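Local coordinates for flavohemoprotein (Vibrio cholerae O1 biovar El Tor, PDB 4EH1) that probably detoxifies nitric oxide by converting it with oxygen and NAD(P)H to nitrate, this chain being its FAD- and NAD(P)H-binding reductase part, at residues V18-L23 against E67-V72; L32-G37 against Y102-D107; S142-L147 against Q169-Q174. All blocks are in the same frame, centred on the assembly; numbering follows the deposited sequence.

Overall arrangement
Interactions 1 and 2 both belong to the antiparallel FAD-binding sheet, whereas interaction 3 lies in the parallel sheet of the NAD-binding domain, its centre about 24 Å from the centre of either of the others. Interaction 1 is buried and rests on paired backbone hydrogen bonds, with the flavin docked at one end. At the surface, interaction 2 has no hydrogen bond between its segments and relies on apolar packing round a proline. The two meet through Tyr68, whose hydroxyl probably hydrogen-bonds to Leu32 O while its ring packs on Tyr34. Interaction 3, partly buried, combines parallel-strand hydrogen bonds with an indole sandwiched between a valine and a glutamine side chain.

Interaction 1 (V18-L23 against E67-V72); sequences VTSFVL and EYRISV. With FAD (flavin-adenine dinucleotide), chain C.
Thr19 pairs with Val72, Phe21 with Ile70 and Leu23 with Tyr68 in the antiparallel sheet of the FAD-binding domain of this ferredoxin-reductase-like module, where strand 68-73 lies at one margin beside strand 18-25. Each of these pairs carries two backbone hydrogen bonds, from Thr19 N to Val72 O (3.1 Å) at one end to Leu23 N to Tyr68 O (2.7 Å) at the other.

Apolar contacts gather on the face bearing Phe21, Leu23, Ile70 and Val72. Ile70 CG1 stands between its own backbone N and carbonyl carbon (chi1 58°), a position that brings it 4.0 Å from Phe21 CB and also near Leu23 CD1. Val72 CG2 meets the Phe21 ring obliquely at CE2, and helix 84-92 covers this side through Leu89.

Polar groups occupy the face of Ser20 and Ser71, whose OG atoms lie 2.8 Å apart, a probable hydrogen bond, since Ser60 OG is also within reach of Ser71 OG; Glu14 binds Ser20 OG. Arg69 NH2 makes a salt bridge to Glu161 of helix 159-169, in the NAD-binding part, and a hydrogen bond to Ser60 O. At the Glu67 end, Val22 CG1 rests 3.6 Å from Glu67 CD.

The backbone of Ser71 also meets the cofactor: FAD N3 of the isoalloxazine donates to Ser71 O at 2.9 Å, with an N-H...O angle of 162°.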
loop_
_atom_site.group_PDB
_atom_site.type_symbol
_atom_site.label_atom_id
_atom_site.label_comp_id
_atom_site.label_asym_id
_atom_site.label_seq_id
_atom_site.Cartn_x
_atom_site.Cartn_y
_atom_site.Cartn_z
ATOM N N VAL A 18 -0.409 -4.539 -8.412
ATOM C CA VAL A 18 0.408 -5.344 -7.524
ATOM C C VAL A 18 0.574 -4.645 -6.165
ATOM O O VAL A 18 0.957 -3.459 -6.070
ATOM C CB VAL A 18 1.790 -5.606 -8.114
ATOM C CG1 VAL A 18 2.683 -6.335 -7.078
ATOM C CG2 VAL A 18 1.699 -6.388 -9.441
ATOM N N THR A 19 0.281 -5.403 -5.129
ATOM C CA THR A 19 0.406 -4.942 -3.758
ATOM C C THR A 19 1.256 -5.931 -2.953
ATOM O O THR A 19 1.070 -7.147 -3.068
ATOM C CB THR A 19 -1.005 -4.747 -3.147
ATOM O OG1 THR A 19 -1.566 -3.542 -3.701
ATOM C CG2 THR A 19 -0.948 -4.627 -1.575
ATOM N N SER A 20 2.219 -5.418 -2.178
ATOM C CA SER A 20 3.069 -6.282 -1.354
ATOM C C SER A 20 2.471 -6.474 0.051
ATOM O O SER A 20 1.798 -5.587 0.572
ATOM C CB SER A 20 4.483 -5.701 -1.189
ATOM O OG SER A 20 5.317 -5.981 -2.278
ATOM N N PHE A 21 2.766 -7.614 0.666
ATOM C CA PHE A 21 2.393 -7.872 2.054
ATOM C C PHE A 21 3.630 -8.337 2.807
ATOM O O PHE A 21 4.269 -9.305 2.414
ATOM C CB PHE A 21 1.362 -9.003 2.144
ATOM C CG PHE A 21 0.059 -8.702 1.452
ATOM C CD1 PHE A 21 -1.078 -8.399 2.194
ATOM C CD2 PHE A 21 -0.031 -8.726 0.050
ATOM C CE1 PHE A 21 -2.301 -8.119 1.545
ATOM C CE2 PHE A 21 -1.241 -8.454 -0.590
ATOM C CZ PHE A 21 -2.379 -8.153 0.164
ATOM N N VAL A 22 3.939 -7.669 3.902
ATOM C CA VAL A 22 4.989 -8.122 4.783
ATOM C C VAL A 22 4.346 -8.887 5.927
ATOM O O VAL A 22 3.522 -8.354 6.660
ATOM C CB VAL A 22 5.801 -6.931 5.360
ATOM C CG1 VAL A 22 6.848 -7.439 6.368
ATOM C CG2 VAL A 22 6.472 -6.139 4.245
ATOM N N LEU A 23 4.742 -10.143 6.086
ATOM C CA LEU A 23 4.080 -11.033 7.007
ATOM C C LEU A 23 5.013 -11.504 8.122
ATOM O O LEU A 23 6.145 -11.911 7.872
ATOM C CB LEU A 23 3.574 -12.251 6.246
ATOM C CG LEU A 23 2.684 -11.926 5.049
ATOM C CD1 LEU A 23 2.760 -13.026 3.993
ATOM C CD2 LEU A 23 1.272 -11.783 5.560
ATOM N N GLU A 67 10.848 -12.065 8.820
ATOM C CA GLU A 67 9.579 -11.805 8.153
ATOM C C GLU A 67 9.639 -12.134 6.676
ATOM O O GLU A 67 10.717 -12.251 6.100
ATOM C CB GLU A 67 9.191 -10.349 8.316
ATOM C CG GLU A 67 10.142 -9.446 7.610
ATOM C CD GLU A 67 9.991 -8.000 8.006
ATOM O OE1 GLU A 67 9.514 -7.740 9.131
ATOM O OE2 GLU A 67 10.357 -7.129 7.183
ATOM N N TYR A 68 8.464 -12.289 6.071
ATOM C CA TYR A 68 8.370 -12.570 4.655
ATOM C C TYR A 68 7.689 -11.402 3.939
ATOM O O TYR A 68 6.766 -10.787 4.467
ATOM C CB TYR A 68 7.535 -13.833 4.430
ATOM C CG TYR A 68 8.150 -15.146 4.894
ATOM C CD1 TYR A 68 9.506 -15.418 4.712
ATOM C CD2 TYR A 68 7.364 -16.115 5.489
ATOM C CE1 TYR A 68 10.065 -16.635 5.124
ATOM C CE2 TYR A 68 7.903 -17.328 5.921
ATOM C CZ TYR A 68 9.245 -17.592 5.719
ATOM O OH TYR A 68 9.765 -18.786 6.144
ATOM N N ARG A 69 8.141 -11.091 2.736
ATOM C CA ARG A 69 7.357 -10.228 1.864
ATOM C C ARG A 69 6.922 -11.008 0.604
ATOM O O ARG A 69 7.735 -11.693 -0.047
ATOM C CB ARG A 69 8.123 -8.963 1.474
ATOM C CG ARG A 69 7.316 -8.008 0.565
ATOM C CD ARG A 69 8.090 -6.737 0.256
ATOM N NE ARG A 69 8.999 -6.940 -0.861
ATOM C CZ ARG A 69 9.766 -5.980 -1.368
ATOM N NH1 ARG A 69 9.733 -4.758 -0.850
ATOM N NH2 ARG A 69 10.557 -6.237 -2.401
ATOM N N ILE A 70 5.637 -10.911 0.284
ATOM C CA ILE A 70 5.139 -11.399 -1.004
ATOM C C ILE A 70 4.480 -10.241 -1.746
ATOM O O ILE A 70 4.116 -9.230 -1.136
ATOM C CB ILE A 70 4.092 -12.493 -0.841
ATOM C CG1 ILE A 70 2.928 -11.959 -0.018
ATOM C CG2 ILE A 70 4.706 -13.807 -0.218
ATOM C CD1 ILE A 70 1.716 -12.926 -0.052
ATOM N N SER A 71 4.308 -10.399 -3.053
ATOM C CA SER A 71 3.767 -9.332 -3.895
ATOM C C SER A 71 2.758 -9.936 -4.861
ATOM O O SER A 71 3.096 -10.794 -5.698
ATOM C CB SER A 71 4.882 -8.640 -4.679
ATOM O OG SER A 71 5.948 -8.255 -3.806
ATOM N N VAL A 72 1.533 -9.436 -4.759
ATOM C CA VAL A 72 0.369 -10.121 -5.256
ATOM C C VAL A 72 -0.353 -9.297 -6.330
ATOM O O VAL A 72 -0.777 -8.164 -6.098
ATOM C CB VAL A 72 -0.595 -10.394 -4.078
ATOM C CG1 VAL A 72 -1.910 -10.923 -4.598
ATOM C CG2 VAL A 72 0.083 -11.336 -3.011
HETATM P PA FAD C . -8.317 -17.702 -9.523
HETATM O O1A FAD C . -7.635 -18.935 -9.264
HETATM O O2A FAD C . -9.588 -17.407 -8.957
HETATM O O5B FAD C . -8.512 -17.610 -11.053
HETATM C C5B FAD C . -7.569 -18.161 -11.936
HETATM C C4B FAD C . -7.835 -17.831 -13.393
HETATM O O4B FAD C . -8.937 -18.562 -13.896
HETATM C C3B FAD C . -8.173 -16.377 -13.524
HETATM O O3B FAD C . -7.658 -15.917 -14.747
HETATM C C2B FAD C . -9.662 -16.363 -13.588
HETATM O O2B FAD C . -10.034 -15.268 -14.366
HETATM C C1B FAD C . -9.995 -17.689 -14.208
HETATM N N9A FAD C . -11.231 -18.195 -13.621
HETATM C C8A FAD C . -11.532 -18.251 -12.343
HETATM N N7A FAD C . -12.754 -18.748 -12.154
HETATM C C5A FAD C . -13.251 -19.010 -13.342
HETATM C C6A FAD C . -14.508 -19.545 -13.841
HETATM N N6A FAD C . -15.491 -19.912 -13.008
HETATM N N1A FAD C . -14.625 -19.639 -15.153
HETATM C C2A FAD C . -13.660 -19.284 -15.971
HETATM N N3A FAD C . -12.501 -18.791 -15.590
HETATM C C4A FAD C . -12.245 -18.629 -14.307
HETATM N N1 FAD C . 1.004 -14.633 -8.145
HETATM C C2 FAD C . 1.401 -13.454 -7.672
HETATM O O2 FAD C . 0.618 -12.539 -7.683
HETATM N N3 FAD C . 2.604 -13.231 -7.173
HETATM C C4 FAD C . 3.509 -14.160 -7.099
HETATM O O4 FAD C . 4.583 -13.891 -6.628
HETATM C C4X FAD C . 3.160 -15.489 -7.614
HETATM N N5 FAD C . 4.015 -16.483 -7.595
HETATM C C5X FAD C . 3.685 -17.668 -8.073
HETATM C C6 FAD C . 4.611 -18.660 -8.031
HETATM C C7 FAD C . 4.310 -19.895 -8.519
HETATM C C7M FAD C . 5.318 -20.979 -8.481
HETATM C C8 FAD C . 2.989 -20.159 -9.070
HETATM C C8M FAD C . 2.696 -21.519 -9.577
HETATM C C9 FAD C . 2.050 -19.167 -9.110
HETATM C C9A FAD C . 2.358 -17.921 -8.634
HETATM N N10 FAD C . 1.427 -16.896 -8.667
HETATM C C10 FAD C . 1.817 -15.667 -8.161
HETATM C "C1'" FAD C . 0.083 -17.129 -9.182
HETATM C "C2'" FAD C . -0.898 -17.255 -8.016
HETATM O "O2'" FAD C . -0.643 -18.368 -7.188
HETATM C "C3'" FAD C . -2.359 -17.411 -8.382
HETATM O "O3'" FAD C . -2.548 -18.437 -9.317
HETATM C "C4'" FAD C . -3.051 -16.129 -8.804
HETATM O "O4'" FAD C . -2.889 -15.176 -7.780
HETATM C "C5'" FAD C . -4.529 -16.301 -9.140
HETATM O "O5'" FAD C . -5.316 -16.748 -8.077
HETATM P P FAD C . -6.739 -16.241 -7.791
HETATM O O1P FAD C . -7.263 -17.087 -6.769
HETATM O O2P FAD C . -6.671 -14.851 -7.555
HETATM O O3P FAD C . -7.434 -16.483 -9.149
#

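Interaction 2 (L32-G37 against Y102-D107); sequences LDYQPG and YAPAGD. With SO4 (sulfate ion), chain E.
Pro104 lays its pyrrolidine ring against the side of the extended run from Leu32 to Tyr34, and this ring is the main bump of the contact. It fills the shallow hollow between Leu32 CB and Tyr34 CB: Pro104 CB sits 3.6 Å from Tyr34 CB, CG lies near both Tyr34 CB and the carbonyl oxygen of Asp33, and Pro104 CD approaches Leu32 CB at 4.1 Å. The proline thus touches main-chain and CB atoms more than side-chain ends.

Alongside the contact of Leu32 CB with the proline, a second, smaller fit is made by one methyl branch of the same leucine, Leu32 CD1, which meets Ala103 CB at 3.6 Å. No direct hydrogen bond joins the two segments, but Gln38 bridges them, through NE2 to Gly106 O and through OE1 to Gln35 N.

Residues 32-37 belong to the connection between strands 18-25 and 39-44, and here that connection passes over the end of strand 98-105 in the antiparallel sheet of the FAD-binding domain. Pro36, farther along the connection, packs on helix 126-138, linking this region to the NAD-binding domain.

The aromatic ring of Tyr34 leads away from the proline although its CB faces it. With CG held between the backbone N and the carbonyl carbon (chi1 60°), the ring leaves crosswise to its own segment, and Leu32 O lies at its edge, in plane. The hydroxyl beyond is hydrogen-bonded to His61 O, while Asp33, facing away from the strand, is bonded through OD1 to Ser63.

At the Tyr102-Ala103 end of the contact, a sulfate ion, probably from the crystallisation liquor, makes weak hydrogen bonds through O3 and O4 with Ala103 N, the latter at 3.2 Å, and Arg1 NH1 provides a further bond.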
loop_
_atom_site.group_PDB
_atom_site.type_symbol
_atom_site.label_atom_id
_atom_site.label_comp_id
_atom_site.label_asym_id
_atom_site.label_seq_id
_atom_site.Cartn_x
_atom_site.Cartn_y
_atom_site.Cartn_z
ATOM N N LEU A 32 11.190 -19.864 8.594
ATOM C CA LEU A 32 12.121 -20.714 7.866
ATOM C C LEU A 32 12.950 -19.931 6.824
ATOM O O LEU A 32 12.445 -19.013 6.160
ATOM C CB LEU A 32 11.369 -21.888 7.212
ATOM C CG LEU A 32 10.742 -22.895 8.189
ATOM C CD1 LEU A 32 9.872 -23.885 7.451
ATOM C CD2 LEU A 32 11.806 -23.645 8.985
ATOM N N ASP A 33 14.224 -20.297 6.705
ATOM C CA ASP A 33 15.115 -19.788 5.660
ATOM C C ASP A 33 14.589 -20.222 4.273
ATOM O O ASP A 33 13.771 -21.133 4.161
ATOM C CB ASP A 33 16.534 -20.342 5.924
ATOM C CG ASP A 33 17.635 -19.715 5.031
ATOM O OD1 ASP A 33 17.475 -18.581 4.496
ATOM O OD2 ASP A 33 18.699 -20.379 4.898
ATOM N N TYR A 34 15.042 -19.568 3.217
ATOM C CA TYR A 34 14.718 -20.022 1.878
ATOM C C TYR A 34 15.763 -19.525 0.896
ATOM O O TYR A 34 16.586 -18.667 1.235
ATOM C CB TYR A 34 13.327 -19.507 1.449
ATOM C CG TYR A 34 13.206 -18.001 1.434
ATOM C CD1 TYR A 34 13.462 -17.268 0.272
ATOM C CD2 TYR A 34 12.848 -17.307 2.591
ATOM C CE1 TYR A 34 13.346 -15.883 0.263
ATOM C CE2 TYR A 34 12.722 -15.950 2.592
ATOM C CZ TYR A 34 12.966 -15.235 1.424
ATOM O OH TYR A 34 12.882 -13.870 1.440
ATOM N N GLN A 35 15.701 -20.049 -0.324
ATOM C CA GLN A 35 16.519 -19.573 -1.428
ATOM C C GLN A 35 15.729 -18.544 -2.287
ATOM O O GLN A 35 14.535 -18.743 -2.558
ATOM C CB GLN A 35 16.991 -20.769 -2.266
ATOM C CG GLN A 35 17.843 -21.810 -1.481
ATOM C CD GLN A 35 19.012 -21.176 -0.768
ATOM O OE1 GLN A 35 19.932 -20.667 -1.403
ATOM N NE2 GLN A 35 18.974 -21.177 0.566
ATOM N N PRO A 36 16.387 -17.434 -2.694
ATOM C CA PRO A 36 15.687 -16.375 -3.444
ATOM C C PRO A 36 15.207 -16.965 -4.764
ATOM O O PRO A 36 16.012 -17.551 -5.512
ATOM C CB PRO A 36 16.777 -15.324 -3.684
ATOM C CG PRO A 36 18.062 -16.082 -3.633
ATOM C CD PRO A 36 17.841 -17.193 -2.623
ATOM N N GLY A 37 13.902 -16.873 -5.005
ATOM C CA GLY A 37 13.277 -17.547 -6.127
ATOM C C GLY A 37 12.164 -18.461 -5.659
ATOM O O GLY A 37 11.225 -18.740 -6.404
ATOM N N TYR A 102 2.066 -21.305 4.285
ATOM C CA TYR A 102 2.787 -22.560 4.159
ATOM C C TYR A 102 4.214 -22.251 3.816
ATOM O O TYR A 102 4.481 -21.262 3.171
ATOM C CB TYR A 102 2.178 -23.428 3.070
ATOM C CG TYR A 102 0.853 -23.965 3.477
ATOM C CD1 TYR A 102 -0.303 -23.197 3.329
ATOM C CD2 TYR A 102 0.739 -25.234 4.033
ATOM C CE1 TYR A 102 -1.555 -23.693 3.714
ATOM C CE2 TYR A 102 -0.509 -25.742 4.410
ATOM C CZ TYR A 102 -1.649 -24.959 4.250
ATOM O OH TYR A 102 -2.883 -25.450 4.615
ATOM N N ALA A 103 5.102 -23.138 4.239
ATOM C CA ALA A 103 6.543 -22.932 4.272
ATOM C C ALA A 103 7.133 -22.842 2.889
ATOM O O ALA A 103 6.576 -23.374 1.950
ATOM C CB ALA A 103 7.179 -24.111 5.019
ATOM N N PRO A 104 8.301 -22.209 2.761
ATOM C CA PRO A 104 8.911 -22.037 1.440
ATOM C C PRO A 104 9.215 -23.338 0.701
ATOM O O PRO A 104 9.630 -24.313 1.309
ATOM C CB PRO A 104 10.216 -21.278 1.753
ATOM C CG PRO A 104 9.908 -20.520 3.022
ATOM C CD PRO A 104 9.056 -21.499 3.813
ATOM N N ALA A 105 9.027 -23.322 -0.618
ATOM C CA ALA A 105 9.271 -24.481 -1.481
ATOM C C ALA A 105 9.613 -23.994 -2.892
ATOM O O ALA A 105 9.586 -22.789 -3.171
ATOM C CB ALA A 105 8.021 -25.409 -1.520
ATOM N N GLY A 106 9.929 -24.927 -3.780
ATOM C CA GLY A 106 10.142 -24.598 -5.176
ATOM C C GLY A 106 11.555 -24.903 -5.626
ATOM O O GLY A 106 12.499 -24.778 -4.859
ATOM N N ASP A 107 11.681 -25.280 -6.891
ATOM C CA ASP A 107 12.936 -25.727 -7.463
ATOM C C ASP A 107 13.604 -24.624 -8.236
ATOM O O ASP A 107 14.675 -24.813 -8.784
ATOM C CB ASP A 107 12.677 -26.900 -8.396
ATOM C CG ASP A 107 12.219 -28.131 -7.650
ATOM O OD1 ASP A 107 12.804 -28.416 -6.570
ATOM O OD2 ASP A 107 11.267 -28.796 -8.131
HETATM S S SO4 E . 3.770 -26.025 6.472
HETATM O O1 SO4 E . 2.593 -26.895 6.558
HETATM O O2 SO4 E . 4.584 -26.179 7.660
HETATM O O3 SO4 E . 4.568 -26.342 5.290
HETATM O O4 SO4 E . 3.388 -24.621 6.436
#

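Interaction 3 (S142-L147 against Q169-Q174); sequences SGVTYL and QGWMQQ
Val144 packs its CB and CG2 over one face of the Trp171 indole at the start of two parallel strands, 144-150 and 172-177, which helix 159-169 connects in a beta-alpha-beta unit of the NAD-binding domain. The valine CB stands 3.5 Å from the centroid of the five-membered ring, only 3° off its normal, in a CH-pi contact. Val144 CG2 extends over the same face to Trp171 CE2 at 3.6 Å; it is the branch anti to the carbonyl carbon, because CG1 takes the position anti to the backbone N (chi1 -178°).

The strand backbones join just beyond the indole. Met172 N donates to Val144 O, Tyr146 N to Met172 O (2.8 Å) and Gln174 N to Tyr146 O. Tyr146 therefore uses both its N and its O, and its two bonds go to the residues on either side of Gln173, as in parallel pairing.

Side chains follow this pairing on both faces. Tyr146 and Gln173 run side by side, with ring and amide planes 67° apart, and Gln173 OE1 comes obliquely to Tyr146 CD1 at 3.5 Å. On the face of Thr145 and Leu147, Leu147 CD2 reaches Gln174 CB, and Met172 starts beside Thr145 before bending away.

Farther out, helices 126-138 and 159-169 pack on Tyr146 and Trp171, through Leu133 and Ile166 among others. Tyr146 also lies close to Ala126, a residue that by similarity belongs to the NADP(+) site. Gly170, the first residue beyond helix 159-169, has positive phi and leads through Trp171 into the strand.

The indole itself is fixed from two further directions: Trp171 NE1 is hydrogen-bonded to Lys141 O, and on the face opposite Val144 the CB of Gln169 stands 3.3 Å above the Trp171 ring plane, over its centre.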
loop_
_atom_site.group_PDB
_atom_site.type_symbol
_atom_site.label_atom_id
_atom_site.label_comp_id
_atom_site.label_asym_id
_atom_site.label_seq_id
_atom_site.Cartn_x
_atom_site.Cartn_y
_atom_site.Cartn_z
ATOM N N SER A 142 28.831 -8.694 -8.312
ATOM C CA SER A 142 28.972 -7.802 -9.448
ATOM C C SER A 142 28.537 -8.522 -10.757
ATOM O O SER A 142 28.326 -9.738 -10.775
ATOM C CB SER A 142 30.417 -7.305 -9.521
ATOM O OG SER A 142 31.215 -8.288 -10.126
ATOM N N GLY A 143 28.379 -7.776 -11.839
ATOM C CA GLY A 143 27.994 -8.360 -13.118
ATOM C C GLY A 143 26.533 -8.813 -13.185
ATOM O O GLY A 143 26.231 -9.924 -13.633
ATOM N N VAL A 144 25.629 -7.955 -12.736
ATOM C CA VAL A 144 24.193 -8.259 -12.783
ATOM C C VAL A 144 23.456 -7.361 -13.802
ATOM O O VAL A 144 23.629 -6.140 -13.803
ATOM C CB VAL A 144 23.519 -8.139 -11.387
ATOM C CG1 VAL A 144 22.021 -8.503 -11.472
ATOM C CG2 VAL A 144 24.213 -9.050 -10.358
ATOM N N THR A 145 22.670 -7.989 -14.679
ATOM C CA THR A 145 21.803 -7.283 -15.620
ATOM C C THR A 145 20.324 -7.625 -15.340
ATOM O O THR A 145 19.935 -8.795 -15.239
ATOM C CB THR A 145 22.136 -7.649 -17.085
ATOM O OG1 THR A 145 23.501 -7.346 -17.356
ATOM C CG2 THR A 145 21.267 -6.833 -18.065
ATOM N N TYR A 146 19.498 -6.601 -15.215
ATOM C CA TYR A 146 18.087 -6.801 -14.961
ATOM C C TYR A 146 17.255 -6.356 -16.183
ATOM O O TYR A 146 17.295 -5.191 -16.587
ATOM C CB TYR A 146 17.724 -5.971 -13.750
ATOM C CG TYR A 146 16.292 -6.052 -13.280
ATOM C CD1 TYR A 146 15.368 -5.070 -13.643
ATOM C CD2 TYR A 146 15.872 -7.075 -12.428
ATOM C CE1 TYR A 146 14.060 -5.112 -13.202
ATOM C CE2 TYR A 146 14.557 -7.134 -11.982
ATOM C CZ TYR A 146 13.661 -6.138 -12.364
ATOM O OH TYR A 146 12.362 -6.169 -11.921
ATOM N N LEU A 147 16.515 -7.276 -16.781
ATOM C CA LEU A 147 15.704 -6.942 -17.961
ATOM C C LEU A 147 14.236 -7.159 -17.607
ATOM O O LEU A 147 13.854 -8.251 -17.171
ATOM C CB LEU A 147 16.104 -7.787 -19.172
ATOM C CG LEU A 147 17.599 -7.855 -19.560
ATOM C CD1 LEU A 147 17.812 -8.828 -20.703
ATOM C CD2 LEU A 147 18.166 -6.511 -19.945
ATOM N N GLN A 169 24.425 -0.721 -6.484
ATOM C CA GLN A 169 25.298 -1.887 -6.740
ATOM C C GLN A 169 26.139 -1.796 -8.015
ATOM O O GLN A 169 26.917 -2.707 -8.300
ATOM C CB GLN A 169 24.466 -3.189 -6.821
ATOM C CG GLN A 169 23.695 -3.538 -5.531
ATOM C CD GLN A 169 24.619 -3.643 -4.320
ATOM O OE1 GLN A 169 25.723 -4.210 -4.410
ATOM N NE2 GLN A 169 24.197 -3.070 -3.198
ATOM N N GLY A 170 25.952 -0.744 -8.812
ATOM C CA GLY A 170 26.634 -0.650 -10.095
ATOM C C GLY A 170 26.216 -1.709 -11.121
ATOM O O GLY A 170 27.030 -2.212 -11.896
ATOM N N TRP A 171 24.933 -2.028 -11.131
ATOM C CA TRP A 171 24.374 -3.001 -12.062
ATOM C C TRP A 171 23.751 -2.346 -13.298
ATOM O O TRP A 171 23.779 -1.121 -13.427
ATOM C CB TRP A 171 23.297 -3.816 -11.358
ATOM C CG TRP A 171 23.854 -4.693 -10.272
ATOM C CD1 TRP A 171 25.170 -5.103 -10.114
ATOM C CD2 TRP A 171 23.113 -5.294 -9.208
ATOM N NE1 TRP A 171 25.280 -5.904 -8.992
ATOM C CE2 TRP A 171 24.035 -6.050 -8.428
ATOM C CE3 TRP A 171 21.763 -5.255 -8.821
ATOM C CZ2 TRP A 171 23.641 -6.752 -7.286
ATOM C CZ3 TRP A 171 21.363 -5.974 -7.683
ATOM C CH2 TRP A 171 22.301 -6.708 -6.931
ATOM N N MET A 172 23.208 -3.167 -14.206
ATOM C CA MET A 172 22.642 -2.645 -15.438
ATOM C C MET A 172 21.176 -3.037 -15.499
ATOM O O MET A 172 20.796 -4.124 -15.061
ATOM C CB MET A 172 23.358 -3.228 -16.667
ATOM C CG MET A 172 24.867 -3.468 -16.521
ATOM S SD MET A 172 25.871 -1.968 -16.447
ATOM C CE MET A 172 25.310 -1.027 -17.885
ATOM N N GLN A 173 20.343 -2.148 -16.023
ATOM C CA GLN A 173 18.967 -2.527 -16.274
ATOM C C GLN A 173 18.451 -1.927 -17.584
ATOM O O GLN A 173 18.913 -0.859 -18.026
ATOM C CB GLN A 173 18.055 -2.204 -15.076
ATOM C CG GLN A 173 17.379 -0.827 -15.084
ATOM C CD GLN A 173 16.174 -0.758 -14.109
ATOM O OE1 GLN A 173 15.302 -1.627 -14.112
ATOM N NE2 GLN A 173 16.131 0.285 -13.291
ATOM N N GLN A 174 17.537 -2.652 -18.219
ATOM C CA GLN A 174 16.768 -2.114 -19.342
ATOM C C GLN A 174 15.303 -2.459 -19.084
ATOM O O GLN A 174 14.981 -3.597 -18.742
ATOM C CB GLN A 174 17.225 -2.693 -20.691
ATOM C CG GLN A 174 16.436 -2.127 -21.905
ATOM C CD GLN A 174 16.442 -0.586 -21.950
ATOM O OE1 GLN A 174 15.384 0.077 -21.893
ATOM N NE2 GLN A 174 17.630 -0.019 -22.078
#